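Local coordinates for uncharacterized protein (Legionella longbeachae NSW150, PDB 4JZA), which probably removes the 3-phosphate from phosphatidylinositol 3-phosphate and so may alter host lipid metabolism during infection, at residues L462-P467 with K482-L487. Sequence-based numbering, arbitrary orientation.
Sequences LQNNHP and KDSQSL
Asn464 and Asp483 illustrate how an edge strand of a mixed beta-sheet in an alpha/beta fold can be covered by a helix that follows it in the chain. Strand 462-465 gives its backbone hydrogen bonds to strand 412-416, on one flank; helix 482-492 runs obliquely and roughly antiparallel past the other, the two short axes approaching to 7.8 Å at 140°. The buried part of the contact is where Asn464 reaches the first turn of the helix. With CG anti to its own carbonyl carbon (chi1 -60°), the amide extends toward that turn, and ND2 makes a weak, bent hydrogen bond of 3.2 Å to Asp483 O, a carbonyl already engaged by Leu487 N within the helix. The side chains of Asn464 and Leu487 cross at about a right angle, with Leu487 CD1 3.9 Å from Asn464 OD1, while Tyr508 and Glu535 also touch Asn464. The Asp483 carboxylate turns to the strand, yet its proximity to Gln463 O brings acceptors together, not a bond; its OD2 is instead paired in a salt bridge with Arg449 of helix 441-454, which also touches Gln463. Packing is looser at the partly exposed Leu462, whose CD1 stays 4.4 Å from Leu487 CG. On the solvent side lies exposed Lys482; Ser486 OG makes a hydrogen bond of 3.2 Å to Lys482 O, which also accepts from Ser486 N.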
ATOM      1  N   LEU A 462      16.507 -22.201  11.562  1.00 54.85           N
ATOM      2  CA  LEU A 462      15.628 -22.287  12.736  1.00 57.69           C
ATOM      3  C   LEU A 462      14.413 -21.369  12.578  1.00 53.46           C
ATOM      4  O   LEU A 462      14.528 -20.203  12.241  1.00 53.31           O
ATOM      5  CB  LEU A 462      16.399 -21.959  14.016  1.00 60.73           C
ATOM      6  CG  LEU A 462      17.506 -22.950  14.385  1.00 58.97           C
ATOM      7  CD1 LEU A 462      18.433 -22.343  15.426  1.00 60.26           C
ATOM      8  CD2 LEU A 462      16.848 -24.213  14.898  1.00 60.51           C
ATOM      9  N   GLN A 463      13.249 -21.919  12.825  1.00 51.30           N
ATOM     10  CA  GLN A 463      12.017 -21.189  12.688  1.00 50.55           C
ATOM     11  C   GLN A 463      11.296 -21.021  13.993  1.00 51.39           C
ATOM     12  O   GLN A 463      10.858 -21.986  14.556  1.00 58.77           O
ATOM     13  CB  GLN A 463      11.068 -21.945  11.767  1.00 49.73           C
ATOM     14  CG  GLN A 463      11.430 -21.734  10.334  1.00 51.68           C
ATOM     15  CD  GLN A 463      10.633 -22.582   9.380  1.00 56.73           C
ATOM     16  OE1 GLN A 463      10.986 -23.740   9.145  1.00 52.11           O
ATOM     17  NE2 GLN A 463       9.580 -21.995   8.773  1.00 58.01           N
ATOM     18  N   ASN A 464      11.080 -19.796  14.434  1.00 53.27           N
ATOM     19  CA  ASN A 464      10.293 -19.580  15.632  1.00 52.91           C
ATOM     20  C   ASN A 464       9.242 -18.559  15.346  1.00 46.67           C
ATOM     21  O   ASN A 464       9.524 -17.547  14.767  1.00 46.81           O
ATOM     22  CB  ASN A 464      11.190 -19.154  16.785  1.00 57.76           C
ATOM     23  CG  ASN A 464      12.255 -20.206  17.110  1.00 65.05           C
ATOM     24  OD1 ASN A 464      13.231 -20.396  16.372  1.00 67.38           O
ATOM     25  ND2 ASN A 464      12.049 -20.919  18.206  1.00 72.80           N
ATOM     26  N   ASN A 465       8.007 -18.874  15.701  1.00 48.77           N
ATOM     27  CA  ASN A 465       6.892 -17.959  15.590  1.00 49.76           C
ATOM     28  C   ASN A 465       6.258 -17.668  16.944  1.00 51.56           C
ATOM     29  O   ASN A 465       6.010 -18.596  17.698  1.00 50.00           O
ATOM     30  CB  ASN A 465       5.804 -18.530  14.710  1.00 47.89           C
ATOM     31  CG  ASN A 465       4.702 -17.551  14.514  1.00 47.66           C
ATOM     32  OD1 ASN A 465       3.586 -17.743  14.979  1.00 51.13           O
ATOM     33  ND2 ASN A 465       5.033 -16.445  13.899  1.00 46.72           N
ATOM     34  N   HIS A 466       5.957 -16.393  17.215  1.00 51.16           N
ATOM     35  CA  HIS A 466       5.396 -15.976  18.492  1.00 48.67           C
ATOM     36  C   HIS A 466       4.103 -15.274  18.326  1.00 47.90           C
ATOM     37  O   HIS A 466       4.052 -14.069  18.043  1.00 47.24           O
ATOM     38  CB  HIS A 466       6.363 -15.106  19.237  1.00 52.53           C
ATOM     39  CG  HIS A 466       7.623 -15.824  19.563  1.00 53.21           C
ATOM     40  ND1 HIS A 466       7.653 -16.891  20.428  1.00 49.50           N
ATOM     41  CD2 HIS A 466       8.872 -15.682  19.080  1.00 53.28           C
ATOM     42  CE1 HIS A 466       8.885 -17.349  20.493  1.00 56.66           C
ATOM     43  NE2 HIS A 466       9.645 -16.625  19.688  1.00 57.27           N
ATOM     44  N   PRO A 467       3.029 -16.042  18.477  1.00 45.13           N
ATOM     45  CA  PRO A 467       1.731 -15.463  18.320  1.00 44.84           C
ATOM     46  C   PRO A 467       1.444 -14.744  19.588  1.00 43.34           C
ATOM     47  O   PRO A 467       2.027 -15.069  20.598  1.00 42.80           O
ATOM     48  CB  PRO A 467       0.828 -16.684  18.131  1.00 45.75           C
ATOM     49  CG  PRO A 467       1.536 -17.806  18.793  1.00 43.57           C
ATOM     50  CD  PRO A 467       2.984 -17.504  18.634  1.00 44.52           C
ATOM     51  N   LYS A 482       7.205 -26.818  19.903  1.00 72.37           N
ATOM     52  CA  LYS A 482       8.189 -27.641  19.223  1.00 72.67           C
ATOM     53  C   LYS A 482       9.423 -26.894  18.755  1.00 74.47           C
ATOM     54  O   LYS A 482      10.538 -27.374  18.907  1.00 80.25           O
ATOM     55  CB  LYS A 482       7.540 -28.320  18.026  1.00 78.68           C
ATOM     56  CG  LYS A 482       7.357 -29.816  18.185  1.00 88.32           C
ATOM     57  CD  LYS A 482       6.453 -30.395  17.111  1.00 98.02           C
ATOM     58  CE  LYS A 482       6.761 -29.832  15.733  1.00103.03           C
ATOM     59  NZ  LYS A 482       7.527 -30.786  14.888  1.00108.42           N
ATOM     60  N   ASP A 483       9.224 -25.715  18.188  1.00 67.88           N
ATOM     61  CA  ASP A 483      10.327 -24.943  17.656  1.00 64.64           C
ATOM     62  C   ASP A 483      11.217 -24.356  18.716  1.00 65.27           C
ATOM     63  O   ASP A 483      12.393 -24.074  18.450  1.00 75.12           O
ATOM     64  CB  ASP A 483       9.818 -23.814  16.797  1.00 65.84           C
ATOM     65  CG  ASP A 483       9.155 -24.307  15.541  1.00 66.56           C
ATOM     66  OD1 ASP A 483       9.810 -24.974  14.692  1.00 63.61           O
ATOM     67  OD2 ASP A 483       7.968 -23.994  15.406  1.00 66.85           O
ATOM     68  N   SER A 484      10.654 -24.143  19.899  1.00 63.85           N
ATOM     69  CA  SER A 484      11.452 -23.808  21.080  1.00 64.49           C
ATOM     70  C   SER A 484      12.355 -24.981  21.499  1.00 64.13           C
ATOM     71  O   SER A 484      13.555 -24.796  21.749  1.00 62.59           O
ATOM     72  CB  SER A 484      10.542 -23.382  22.215  1.00 61.61           C
ATOM     73  OG  SER A 484       9.895 -22.178  21.872  1.00 57.36           O
ATOM     74  N   GLN A 485      11.799 -26.187  21.534  1.00 65.03           N
ATOM     75  CA  GLN A 485      12.635 -27.354  21.795  1.00 72.88           C
ATOM     76  C   GLN A 485      13.776 -27.465  20.790  1.00 66.64           C
ATOM     77  O   GLN A 485      14.909 -27.653  21.218  1.00 70.87           O
ATOM     78  CB  GLN A 485      11.846 -28.678  21.842  1.00 80.68           C
ATOM     79  CG  GLN A 485      10.626 -28.711  22.781  1.00 83.36           C
ATOM     80  CD  GLN A 485      10.886 -28.132  24.170  1.00 80.41           C
ATOM     81  OE1 GLN A 485      12.001 -28.190  24.679  1.00 81.08           O
ATOM     82  NE2 GLN A 485       9.842 -27.601  24.798  1.00 81.84           N
ATOM     83  N   SER A 486      13.519 -27.345  19.485  1.00 60.40           N
ATOM     84  CA  SER A 486      14.627 -27.519  18.542  1.00 63.33           C
ATOM     85  C   SER A 486      15.631 -26.440  18.812  1.00 67.95           C
ATOM     86  O   SER A 486      16.836 -26.700  18.686  1.00 71.21           O
ATOM     87  CB  SER A 486      14.280 -27.413  17.055  1.00 62.85           C
ATOM     88  OG  SER A 486      12.923 -27.602  16.791  1.00 61.38           O
ATOM     89  N   LEU A 487      15.159 -25.235  19.163  1.00 61.60           N
ATOM     90  CA  LEU A 487      16.105 -24.172  19.424  1.00 60.58           C
ATOM     91  C   LEU A 487      16.958 -24.501  20.669  1.00 61.99           C
ATOM     92  O   LEU A 487      18.190 -24.412  20.594  1.00 63.95           O
ATOM     93  CB  LEU A 487      15.445 -22.812  19.532  1.00 58.92           C
ATOM     94  CG  LEU A 487      16.364 -21.612  19.232  1.00 61.91           C
ATOM     95  CD1 LEU A 487      15.672 -20.298  19.465  1.00 63.65           C
ATOM     96  CD2 LEU A 487      17.595 -21.577  20.094  1.00 67.40           C
TER